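Local coordinates for structural polyprotein, VP3 (Israeli acute paralysis virus, PDB 5CDD) that probably serves as a structural subunit of the virus capsid, folded as a jelly-roll coat protein and cut from a longer structural polyprotein, at residues C60-K66 with D119-E124; L69-T73 with D254-I258; F130-R134 with K211-T216; S277-Q281 with E294-V298. All coordinates share one frame; numbering follows the deposited sequence.

Interaction 1. Residues C60-K66 with D119-E124; sequences CGNPAVK and DAAPCE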
loop_
_atom_site.group_PDB
_atom_site.type_symbol
_atom_site.label_atom_id
_atom_site.label_comp_id
_atom_site.label_asym_id
_atom_site.label_seq_id
_atom_site.Cartn_x
_atom_site.Cartn_y
_atom_site.Cartn_z
ATOM N N CYS B 60 27.165 36.156 9.804
ATOM C CA CYS B 60 28.411 36.587 9.183
ATOM C C CYS B 60 28.247 37.907 8.442
ATOM O O CYS B 60 29.233 38.541 8.071
ATOM C CB CYS B 60 28.912 35.522 8.210
ATOM S SG CYS B 60 29.337 33.957 8.989
ATOM N N GLY B 61 27.000 38.312 8.224
ATOM C CA GLY B 61 26.734 39.557 7.527
ATOM C C GLY B 61 26.688 40.742 8.471
ATOM O O GLY B 61 26.580 41.890 8.039
ATOM N N ASN B 62 26.765 40.459 9.766
ATOM C CA ASN B 62 26.743 41.497 10.787
ATOM C C ASN B 62 28.074 42.246 10.730
ATOM O O ASN B 62 29.134 41.661 10.944
ATOM C CB ASN B 62 26.556 40.866 12.166
ATOM C CG ASN B 62 26.327 41.894 13.249
ATOM O OD1 ASN B 62 27.026 42.899 13.319
ATOM N ND2 ASN B 62 25.351 41.641 14.109
ATOM N N PRO B 63 28.039 43.549 10.420
ATOM C CA PRO B 63 29.260 44.357 10.337
ATOM C C PRO B 63 29.899 44.640 11.694
ATOM O O PRO B 63 29.212 44.741 12.711
ATOM C CB PRO B 63 28.780 45.641 9.660
ATOM C CG PRO B 63 27.579 45.197 8.878
ATOM C CD PRO B 63 26.895 44.284 9.857
ATOM N N ALA B 64 31.222 44.774 11.696
ATOM C CA ALA B 64 31.965 45.061 12.918
ATOM C C ALA B 64 33.237 45.833 12.578
ATOM O O ALA B 64 33.837 45.622 11.523
ATOM C CB ALA B 64 32.313 43.766 13.639
ATOM N N VAL B 65 33.642 46.731 13.472
ATOM C CA VAL B 65 34.841 47.536 13.261
ATOM C C VAL B 65 36.103 46.805 13.715
ATOM O O VAL B 65 36.196 46.357 14.858
ATOM C CB VAL B 65 34.758 48.870 14.027
ATOM C CG1 VAL B 65 35.973 49.707 13.738
ATOM C CG2 VAL B 65 33.529 49.623 13.619
ATOM N N LYS B 66 37.074 46.692 12.814
ATOM C CA LYS B 66 38.330 46.029 13.126
ATOM C C LYS B 66 39.464 47.038 13.283
ATOM O O LYS B 66 40.408 46.804 14.041
ATOM C CB LYS B 66 38.682 45.016 12.031
ATOM C CG LYS B 66 37.804 43.772 12.008
ATOM C CD LYS B 66 38.070 42.857 13.202
ATOM C CE LYS B 66 39.480 42.287 13.181
ATOM N NZ LYS B 66 39.735 41.352 14.312
ATOM N N ASP B 119 40.166 39.643 19.177
ATOM C CA ASP B 119 38.957 40.463 19.057
ATOM C C ASP B 119 38.188 40.121 17.786
ATOM O O ASP B 119 38.226 40.851 16.797
ATOM C CB ASP B 119 39.304 41.958 19.051
ATOM C CG ASP B 119 40.156 42.364 17.853
ATOM O OD1 ASP B 119 40.119 43.554 17.470
ATOM O OD2 ASP B 119 40.867 41.494 17.302
ATOM N N ALA B 120 37.481 39.001 17.828
ATOM C CA ALA B 120 36.714 38.532 16.685
ATOM C C ALA B 120 35.482 39.359 16.336
ATOM O O ALA B 120 34.804 39.909 17.205
ATOM C CB ALA B 120 36.302 37.084 16.907
ATOM N N ALA B 121 35.217 39.435 15.036
ATOM C CA ALA B 121 34.052 40.122 14.497
ATOM C C ALA B 121 33.064 38.975 14.280
ATOM O O ALA B 121 33.469 37.814 14.199
ATOM C CB ALA B 121 34.391 40.775 13.173
ATOM N N PRO B 122 31.761 39.274 14.182
ATOM C CA PRO B 122 30.794 38.190 13.980
ATOM C C PRO B 122 31.170 37.092 12.972
ATOM O O PRO B 122 31.003 35.908 13.262
ATOM C CB PRO B 122 29.504 38.936 13.615
ATOM C CG PRO B 122 29.989 40.267 13.114
ATOM C CD PRO B 122 31.112 40.587 14.048
ATOM N N CYS B 123 31.685 37.457 11.800
ATOM C CA CYS B 123 32.044 36.435 10.820
ATOM C C CYS B 123 33.295 35.656 11.223
ATOM O O CYS B 123 33.410 34.464 10.941
ATOM C CB CYS B 123 32.244 37.052 9.432
ATOM S SG CYS B 123 33.747 38.025 9.227
ATOM N N GLU B 124 34.232 36.328 11.883
ATOM C CA GLU B 124 35.463 35.679 12.327
ATOM C C GLU B 124 35.143 34.719 13.472
ATOM O O GLU B 124 35.792 33.685 13.634
ATOM C CB GLU B 124 36.477 36.722 12.808
ATOM C CG GLU B 124 36.821 37.796 11.788
ATOM C CD GLU B 124 37.856 38.780 12.307
ATOM O OE1 GLU B 124 37.664 39.316 13.418
ATOM O OE2 GLU B 124 38.859 39.025 11.602
#
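K66 NZ is held by two carboxylates and a carbonyl, a salt-bridge network with D119 and E124 that exemplifies how a buried charge is met by several acceptors. The NZ lies 3.0 Å from E124 OE1, a salt bridge made on the syn lone pair. NZ also donates to the main-chain O of D119 at 3.0 Å, approaching from above the carbonyl plane, and makes a weaker bridge to D119 OD2. Bends at chi2 (-70°) and chi3 (-65°) fold the lysine chain back to bring NZ there. S99 bonds to both K66 NZ and D119 OD2, Y98 adds a cation-pi contact, and K262 pairs with the second oxygen of E124.

The polar bonds within 119-124 belong to the helix start. A121 is the N-cap of helix 122-127, which lies between strands C and D of the viral jelly roll; its N donates to the anti lone pair of OE1 of E124, three residues on, at 2.9 Å.

Apolar contacts make up the rest. The methyl of A64 meets P122, CB to CD 3.4 Å, and the methyl of A121, CB to CB 3.7 Å. Further back in the chain, C60 CB faces C123 CB at 3.9 Å.

Interaction 2. Residues L69-T73 with D254-I258; sequences LTWKT and DNVSI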
loop_
_atom_site.group_PDB
_atom_site.type_symbol
_atom_site.label_atom_id
_atom_site.label_comp_id
_atom_site.label_asym_id
_atom_site.label_seq_id
_atom_site.Cartn_x
_atom_site.Cartn_y
_atom_site.Cartn_z
ATOM N N LEU B 69 42.176 53.687 12.020
ATOM C CA LEU B 69 43.482 54.255 11.709
ATOM C C LEU B 69 43.542 55.777 11.796
ATOM O O LEU B 69 42.516 56.456 11.835
ATOM C CB LEU B 69 43.899 53.822 10.303
ATOM C CG LEU B 69 43.748 52.335 9.972
ATOM C CD1 LEU B 69 44.013 52.126 8.493
ATOM C CD2 LEU B 69 44.699 51.505 10.817
ATOM N N THR B 70 44.764 56.303 11.823
ATOM C CA THR B 70 44.989 57.742 11.881
ATOM C C THR B 70 45.772 58.161 10.644
ATOM O O THR B 70 46.898 57.712 10.422
ATOM C CB THR B 70 45.795 58.151 13.137
ATOM O OG1 THR B 70 45.093 57.738 14.317
ATOM C CG2 THR B 70 45.983 59.662 13.177
ATOM N N TRP B 71 45.162 59.011 9.826
ATOM C CA TRP B 71 45.810 59.495 8.619
ATOM C C TRP B 71 46.167 60.963 8.828
ATOM O O TRP B 71 45.292 61.816 8.971
ATOM C CB TRP B 71 44.874 59.318 7.420
ATOM C CG TRP B 71 45.464 59.733 6.106
ATOM C CD1 TRP B 71 46.790 59.872 5.804
ATOM C CD2 TRP B 71 44.747 60.017 4.899
ATOM N NE1 TRP B 71 46.942 60.225 4.484
ATOM C CE2 TRP B 71 45.705 60.320 3.905
ATOM C CE3 TRP B 71 43.388 60.043 4.560
ATOM C CZ2 TRP B 71 45.345 60.645 2.592
ATOM C CZ3 TRP B 71 43.030 60.366 3.254
ATOM C CH2 TRP B 71 44.007 60.662 2.287
ATOM N N LYS B 72 47.466 61.244 8.860
ATOM C CA LYS B 72 47.964 62.597 9.075
ATOM C C LYS B 72 48.378 63.261 7.774
ATOM O O LYS B 72 48.658 62.590 6.782
ATOM C CB LYS B 72 49.177 62.563 10.003
ATOM C CG LYS B 72 48.964 61.783 11.278
ATOM C CD LYS B 72 50.267 61.621 12.032
ATOM C CE LYS B 72 50.078 60.745 13.255
ATOM N NZ LYS B 72 51.362 60.511 13.969
ATOM N N THR B 73 48.421 64.587 7.788
ATOM C CA THR B 73 48.835 65.333 6.614
ATOM C C THR B 73 50.338 65.105 6.467
ATOM O O THR B 73 50.943 65.470 5.463
ATOM C CB THR B 73 48.540 66.834 6.788
ATOM O OG1 THR B 73 49.222 67.320 7.949
ATOM C CG2 THR B 73 47.040 67.061 6.955
ATOM N N ASP B 254 44.540 68.276 11.610
ATOM C CA ASP B 254 45.526 67.785 10.657
ATOM C C ASP B 254 45.415 66.264 10.607
ATOM O O ASP B 254 46.305 65.574 10.100
ATOM C CB ASP B 254 46.936 68.189 11.092
ATOM C CG ASP B 254 47.310 67.624 12.447
ATOM O OD1 ASP B 254 46.594 67.918 13.428
ATOM O OD2 ASP B 254 48.317 66.888 12.531
ATOM N N ASN B 255 44.309 65.755 11.143
ATOM C CA ASN B 255 44.039 64.322 11.177
ATOM C C ASN B 255 42.678 63.973 10.605
ATOM O O ASN B 255 41.824 64.834 10.398
ATOM C CB ASN B 255 44.087 63.797 12.606
ATOM C CG ASN B 255 45.493 63.595 13.108
ATOM O OD1 ASN B 255 45.698 63.135 14.228
ATOM N ND2 ASN B 255 46.475 63.935 12.283
ATOM N N VAL B 256 42.500 62.680 10.372
ATOM C CA VAL B 256 41.271 62.104 9.852
ATOM C C VAL B 256 41.362 60.649 10.268
ATOM O O VAL B 256 42.428 60.041 10.162
ATOM C CB VAL B 256 41.194 62.165 8.307
ATOM C CG1 VAL B 256 41.055 63.597 7.848
ATOM C CG2 VAL B 256 42.433 61.534 7.692
ATOM N N SER B 257 40.267 60.093 10.766
ATOM C CA SER B 257 40.276 58.702 11.174
ATOM C C SER B 257 39.712 57.842 10.060
ATOM O O SER B 257 38.781 58.244 9.360
ATOM C CB SER B 257 39.452 58.512 12.447
ATOM O OG SER B 257 40.018 59.236 13.522
ATOM N N ILE B 258 40.298 56.666 9.887
ATOM C CA ILE B 258 39.840 55.735 8.870
ATOM C C ILE B 258 39.274 54.511 9.577
ATOM O O ILE B 258 40.014 53.724 10.167
ATOM C CB ILE B 258 40.989 55.305 7.944
ATOM C CG1 ILE B 258 41.630 56.541 7.316
ATOM C CG2 ILE B 258 40.463 54.376 6.858
ATOM C CD1 ILE B 258 42.810 56.234 6.440
#
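L69 and I258 exchange two main-chain bonds, and the pair illustrates how a strand ladder sets the places of its side chains. L69 N donates to I258 O at 2.8 Å, and I258 N returns to L69 O at 3.0 Å from above the carbonyl plane. Two residues on, W71 N reaches V256 O at 2.9 Å in a nearly straight bond, with the donor almost in line with the C=O direction, while the return bond is weak. Between these pairs T70 stands beside S257 as a non-hydrogen-bonded pair. At the strand end D254 O accepts twice, from T73 N at 3.3 Å and from N255 ND2 at 2.7 Å, the two donors arriving from opposite faces of its plane.

The strands are B (64-72) and I (255-265), antiparallel neighbours in the BIDG sheet of the jelly roll. One face carries L69, W71, V256 and I258. The W71 side chain lies alongside V256 and points the same way, its CB 3.8 Å from I258 CD1; with CG anti to the backbone N (chi1 -178°), the indole is carried down into the barrel. There P242 and L246 of strand 236-247 and L153 of strand 150-159 receive it, so this face looks toward the opposing CHEF sheet.

The other face carries T70, K72, N255 and S257. Here the N255 amide touches both side chains across from it, OD1 3.6 Å from T70 CG2 and ND2 beside K72 CG. L166 of a neighbouring subunit packs on N255 and S257.

Interaction 3. Residues F130-R134 with K211-T216; sequences FSYWR and KMFLKT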
loop_
_atom_site.group_PDB
_atom_site.type_symbol
_atom_site.label_atom_id
_atom_site.label_comp_id
_atom_site.label_asym_id
_atom_site.label_seq_id
_atom_site.Cartn_x
_atom_site.Cartn_y
_atom_site.Cartn_z
ATOM N N PHE B 130 34.534 25.928 12.387
ATOM C CA PHE B 130 34.756 24.981 11.304
ATOM C C PHE B 130 36.222 24.845 10.915
ATOM O O PHE B 130 37.071 25.585 11.404
ATOM C CB PHE B 130 33.912 25.415 10.107
ATOM C CG PHE B 130 32.471 25.669 10.457
ATOM C CD1 PHE B 130 31.575 24.612 10.595
ATOM C CD2 PHE B 130 32.021 26.962 10.704
ATOM C CE1 PHE B 130 30.252 24.839 10.977
ATOM C CE2 PHE B 130 30.701 27.201 11.087
ATOM C CZ PHE B 130 29.816 26.136 11.223
ATOM N N SER B 131 36.513 23.896 10.032
ATOM C CA SER B 131 37.882 23.660 9.592
ATOM C C SER B 131 38.294 24.480 8.376
ATOM O O SER B 131 39.396 25.028 8.343
ATOM C CB SER B 131 38.085 22.174 9.301
ATOM O OG SER B 131 37.938 21.407 10.482
ATOM N N TYR B 132 37.423 24.562 7.375
ATOM C CA TYR B 132 37.732 25.328 6.173
ATOM C C TYR B 132 36.581 26.256 5.819
ATOM O O TYR B 132 35.432 26.001 6.179
ATOM C CB TYR B 132 38.008 24.395 4.991
ATOM C CG TYR B 132 38.889 23.215 5.325
ATOM C CD1 TYR B 132 38.333 21.978 5.649
ATOM C CD2 TYR B 132 40.277 23.334 5.332
ATOM C CE1 TYR B 132 39.138 20.888 5.970
ATOM C CE2 TYR B 132 41.092 22.250 5.654
ATOM C CZ TYR B 132 40.515 21.032 5.971
ATOM O OH TYR B 132 41.309 19.954 6.292
ATOM N N TRP B 133 36.896 27.333 5.104
ATOM C CA TRP B 133 35.890 28.307 4.706
ATOM C C TRP B 133 36.021 28.713 3.244
ATOM O O TRP B 133 36.983 28.359 2.562
ATOM C CB TRP B 133 35.999 29.568 5.566
ATOM C CG TRP B 133 37.288 30.312 5.361
ATOM C CD1 TRP B 133 38.486 30.053 5.959
ATOM C CD2 TRP B 133 37.514 31.404 4.460
ATOM N NE1 TRP B 133 39.448 30.915 5.486
ATOM C CE2 TRP B 133 38.879 31.754 4.565
ATOM C CE3 TRP B 133 36.698 32.119 3.572
ATOM C CZ2 TRP B 133 39.447 32.790 3.814
ATOM C CZ3 TRP B 133 37.263 33.150 2.825
ATOM C CH2 TRP B 133 38.626 33.475 2.953
ATOM N N ARG B 134 35.037 29.477 2.786
ATOM C CA ARG B 134 34.983 29.988 1.423
ATOM C C ARG B 134 33.917 31.074 1.439
ATOM O O ARG B 134 32.769 30.811 1.798
ATOM C CB ARG B 134 34.581 28.880 0.450
ATOM C CG ARG B 134 34.511 29.330 -0.995
ATOM C CD ARG B 134 33.869 28.272 -1.870
ATOM N NE ARG B 134 33.772 28.709 -3.260
ATOM C CZ ARG B 134 34.787 28.718 -4.118
ATOM N NH1 ARG B 134 35.985 28.307 -3.731
ATOM N NH2 ARG B 134 34.607 29.146 -5.359
ATOM N N LYS B 211 42.770 26.897 -4.260
ATOM C CA LYS B 211 42.194 25.908 -3.363
ATOM C C LYS B 211 40.691 26.124 -3.357
ATOM O O LYS B 211 40.211 27.222 -3.638
ATOM C CB LYS B 211 42.735 26.086 -1.947
ATOM C CG LYS B 211 44.233 25.960 -1.847
ATOM C CD LYS B 211 44.702 26.178 -0.425
ATOM C CE LYS B 211 46.218 26.206 -0.359
ATOM N NZ LYS B 211 46.782 27.269 -1.244
ATOM N N MET B 212 39.949 25.074 -3.038
ATOM C CA MET B 212 38.499 25.160 -2.993
ATOM C C MET B 212 38.045 25.865 -1.716
ATOM O O MET B 212 37.056 26.601 -1.712
ATOM C CB MET B 212 37.902 23.761 -3.046
ATOM C CG MET B 212 38.162 23.023 -4.336
ATOM S SD MET B 212 37.220 21.496 -4.388
ATOM C CE MET B 212 36.046 21.894 -5.665
ATOM N N PHE B 213 38.780 25.625 -0.635
ATOM C CA PHE B 213 38.490 26.218 0.664
ATOM C C PHE B 213 39.815 26.578 1.328
ATOM O O PHE B 213 40.856 26.009 0.994
ATOM C CB PHE B 213 37.759 25.217 1.559
ATOM C CG PHE B 213 36.492 24.664 0.967
ATOM C CD1 PHE B 213 35.341 25.442 0.892
ATOM C CD2 PHE B 213 36.441 23.346 0.523
ATOM C CE1 PHE B 213 34.154 24.912 0.388
ATOM C CE2 PHE B 213 35.262 22.807 0.019
ATOM C CZ PHE B 213 34.116 23.592 -0.047
ATOM N N LEU B 214 39.776 27.518 2.267
ATOM C CA LEU B 214 40.973 27.929 2.995
ATOM C C LEU B 214 40.817 27.564 4.467
ATOM O O LEU B 214 39.699 27.441 4.966
ATOM C CB LEU B 214 41.199 29.435 2.850
ATOM C CG LEU B 214 41.671 29.927 1.480
ATOM C CD1 LEU B 214 41.698 31.443 1.462
ATOM C CD2 LEU B 214 43.053 29.370 1.183
ATOM N N LYS B 215 41.938 27.386 5.157
ATOM C CA LYS B 215 41.905 27.022 6.567
ATOM C C LYS B 215 41.303 28.131 7.420
ATOM O O LYS B 215 41.249 29.286 7.004
ATOM C CB LYS B 215 43.317 26.675 7.051
ATOM C CG LYS B 215 43.867 25.377 6.457
ATOM C CD LYS B 215 45.188 24.971 7.107
ATOM C CE LYS B 215 45.629 23.573 6.677
ATOM N NZ LYS B 215 45.958 23.480 5.228
ATOM N N THR B 216 40.847 27.774 8.616
ATOM C CA THR B 216 40.237 28.743 9.518
ATOM C C THR B 216 41.067 29.009 10.769
ATOM O O THR B 216 40.594 29.649 11.705
ATOM C CB THR B 216 38.835 28.272 9.965
ATOM O OG1 THR B 216 38.961 27.052 10.708
ATOM C CG2 THR B 216 37.931 28.056 8.757
#
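L214 lies over one face of the W133 indole, its CB 3.3 Å above the ring plane and offset toward the rim, while K215 O sits in plane at the ring's edge. That oxygen takes a weak, bent bond from W133 NE1. L214 CD1 extends the overlap to CZ2 of the six-membered ring, and T216 CG2 touches the edge at CD1. W133 has chi1 65°, with its CG between the backbone N and the carbonyl carbon, which turns the indole onto L214. The F213 ring has W133 O at its edge and R134 CB beside CD1 at 3.5 Å; the R134 guanidinium stands nearly perpendicular to it. Near the plane of the Y132 ring lies L214 O, and S131 CB covers one face toward the rim.

Two in-plane main-chain bonds join the chains, W133 N to L214 O (2.8 Å) and L214 N to W133 O (2.9 Å). The extended R134 side chain donates from NH1 to M212 O at 2.9 Å. These pairs lie on the G side of strand D (132-144); on the D strand's other flank, S131 and Y132 both face V270 in a classic beta bulge. Y132 OH bonds to G163 of a neighbouring subunit.

M212 O thus accepts from a guanidinium, L214 O from the main chain and K215 O, weakly, from an indole, which probably helps hold the G-side segment where the ladder is brief.

Interaction 4. Residues S277-Q281 with E294-V298; sequences SGPTQ and EVLNV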
loop_
_atom_site.group_PDB
_atom_site.type_symbol
_atom_site.label_atom_id
_atom_site.label_comp_id
_atom_site.label_asym_id
_atom_site.label_seq_id
_atom_site.Cartn_x
_atom_site.Cartn_y
_atom_site.Cartn_z
ATOM N N SER B 277 44.395 23.822 17.615
ATOM C CA SER B 277 44.899 22.756 18.474
ATOM C C SER B 277 44.134 22.678 19.787
ATOM O O SER B 277 44.233 21.688 20.512
ATOM C CB SER B 277 46.384 22.977 18.767
ATOM O OG SER B 277 46.582 24.184 19.484
ATOM N N GLY B 278 43.378 23.727 20.093
ATOM C CA GLY B 278 42.607 23.742 21.321
ATOM C C GLY B 278 41.123 23.898 21.053
ATOM O O GLY B 278 40.721 24.152 19.917
ATOM N N PRO B 279 40.276 23.742 22.079
ATOM C CA PRO B 279 38.828 23.879 21.897
ATOM C C PRO B 279 38.481 25.345 21.695
ATOM O O PRO B 279 39.245 26.220 22.097
ATOM C CB PRO B 279 38.259 23.357 23.217
ATOM C CG PRO B 279 39.347 22.471 23.755
ATOM C CD PRO B 279 40.582 23.257 23.432
ATOM N N THR B 280 37.344 25.621 21.066
ATOM C CA THR B 280 36.939 27.008 20.891
ATOM C C THR B 280 36.693 27.502 22.311
ATOM O O THR B 280 36.073 26.805 23.114
ATOM C CB THR B 280 35.629 27.138 20.081
ATOM O OG1 THR B 280 34.598 26.361 20.701
ATOM C CG2 THR B 280 35.834 26.667 18.656
ATOM N N GLN B 281 37.196 28.687 22.632
ATOM C CA GLN B 281 37.020 29.231 23.971
ATOM C C GLN B 281 36.812 30.731 23.944
ATOM O O GLN B 281 37.463 31.446 23.186
ATOM C CB GLN B 281 38.231 28.889 24.843
ATOM C CG GLN B 281 38.254 29.603 26.185
ATOM C CD GLN B 281 39.367 29.107 27.088
ATOM O OE1 GLN B 281 40.506 28.931 26.651
ATOM N NE2 GLN B 281 39.047 28.891 28.360
ATOM N N GLU B 294 41.010 31.039 32.995
ATOM C CA GLU B 294 40.934 29.585 32.942
ATOM C C GLU B 294 41.553 29.074 31.648
ATOM O O GLU B 294 41.313 29.626 30.576
ATOM C CB GLU B 294 39.480 29.111 33.036
ATOM C CG GLU B 294 39.307 27.631 32.712
ATOM C CD GLU B 294 37.917 27.109 33.026
ATOM O OE1 GLU B 294 36.928 27.721 32.570
ATOM O OE2 GLU B 294 37.815 26.076 33.720
ATOM N N VAL B 295 42.361 28.024 31.760
ATOM C CA VAL B 295 43.015 27.430 30.599
ATOM C C VAL B 295 42.450 26.038 30.318
ATOM O O VAL B 295 42.565 25.132 31.144
ATOM C CB VAL B 295 44.540 27.316 30.818
ATOM C CG1 VAL B 295 45.211 26.780 29.559
ATOM C CG2 VAL B 295 45.110 28.671 31.193
ATOM N N LEU B 296 41.834 25.873 29.149
ATOM C CA LEU B 296 41.253 24.587 28.771
ATOM C C LEU B 296 42.273 23.717 28.044
ATOM O O LEU B 296 43.165 24.225 27.364
ATOM C CB LEU B 296 40.035 24.796 27.866
ATOM C CG LEU B 296 38.896 25.665 28.405
ATOM C CD1 LEU B 296 37.772 25.708 27.382
ATOM C CD2 LEU B 296 38.393 25.110 29.727
ATOM N N ASN B 297 42.134 22.402 28.191
ATOM C CA ASN B 297 43.037 21.456 27.549
ATOM C C ASN B 297 42.261 20.507 26.639
ATOM O O ASN B 297 41.037 20.601 26.525
ATOM C CB ASN B 297 43.805 20.656 28.608
ATOM C CG ASN B 297 42.887 19.908 29.557
ATOM O OD1 ASN B 297 42.169 18.992 29.153
ATOM N ND2 ASN B 297 42.903 20.298 30.825
ATOM N N VAL B 298 42.981 19.601 25.985
ATOM C CA VAL B 298 42.367 18.629 25.089
ATOM C C VAL B 298 42.624 17.212 25.596
ATOM O O VAL B 298 42.795 16.280 24.809
ATOM C CB VAL B 298 42.925 18.762 23.653
ATOM C CG1 VAL B 298 42.519 20.103 23.067
ATOM C CG2 VAL B 298 44.442 18.628 23.662
#
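The carbonyl oxygen of E294 is shared by two amide donors, Q281 NE2 of this chain at 3.3 Å and Q200 NE2 of a neighbouring subunit. The Q281 bond is far from ideal, with NE2 well above the carbonyl plane and the oxygen tilted from the plane of the glutamine amide. An extended side chain (chi1 170°, chi2 173°) lets Q281 span the gap between the segments.

The same amide lies against the branch of L296. Q281 CD is 3.8 Å from L296 CD1, and the two side chains slant across one another; polar and apolar contacts share one group.

Both segments belong to the C-terminal extension that follows the last strands of the jelly roll. They run roughly antiparallel, their end-to-end directions 143° apart, without forming a beta ladder, and twelve residues, beginning with the short strand 282-283, join them.

At the far end carbon atoms meet carbon and carbonyl oxygen, with no hydrogen bond between the segments there. V298 CG1 approaches P279 CD at 3.7 Å and the main-chain O of S277 at 3.5 Å, while P279 CG rests on N297 O at 3.7 Å. Other subunits flank this corner: R75 of one packs on P279 and T280, and K60 of another on V298. T280 OG1 bonds G74 of the subunit that also supplies Q200, and E294 OE1 pairs there with Q73.

Overall arrangement
Interactions 1, 2 and 3 all reach the BIDG sheet, whereas interaction 4 lies outside the barrel on the C-terminal extension. Strand 64-72 serves both interaction 1, near its start, and interaction 2, near its end, their centres about 23 Å apart; strand 132-144 carries interaction 3. Interactions 1 and 3 are buried, interaction 2 is partly buried and interaction 4 lies at the surface of the chain. Chemistry follows position: a charged cluster beside a helix start in interaction 1, a strand ladder with one face in the barrel core in interaction 2, a short ladder reinforced by side-chain donors in interaction 3, and one side-chain amide bond with a few van der Waals contacts in interaction 4.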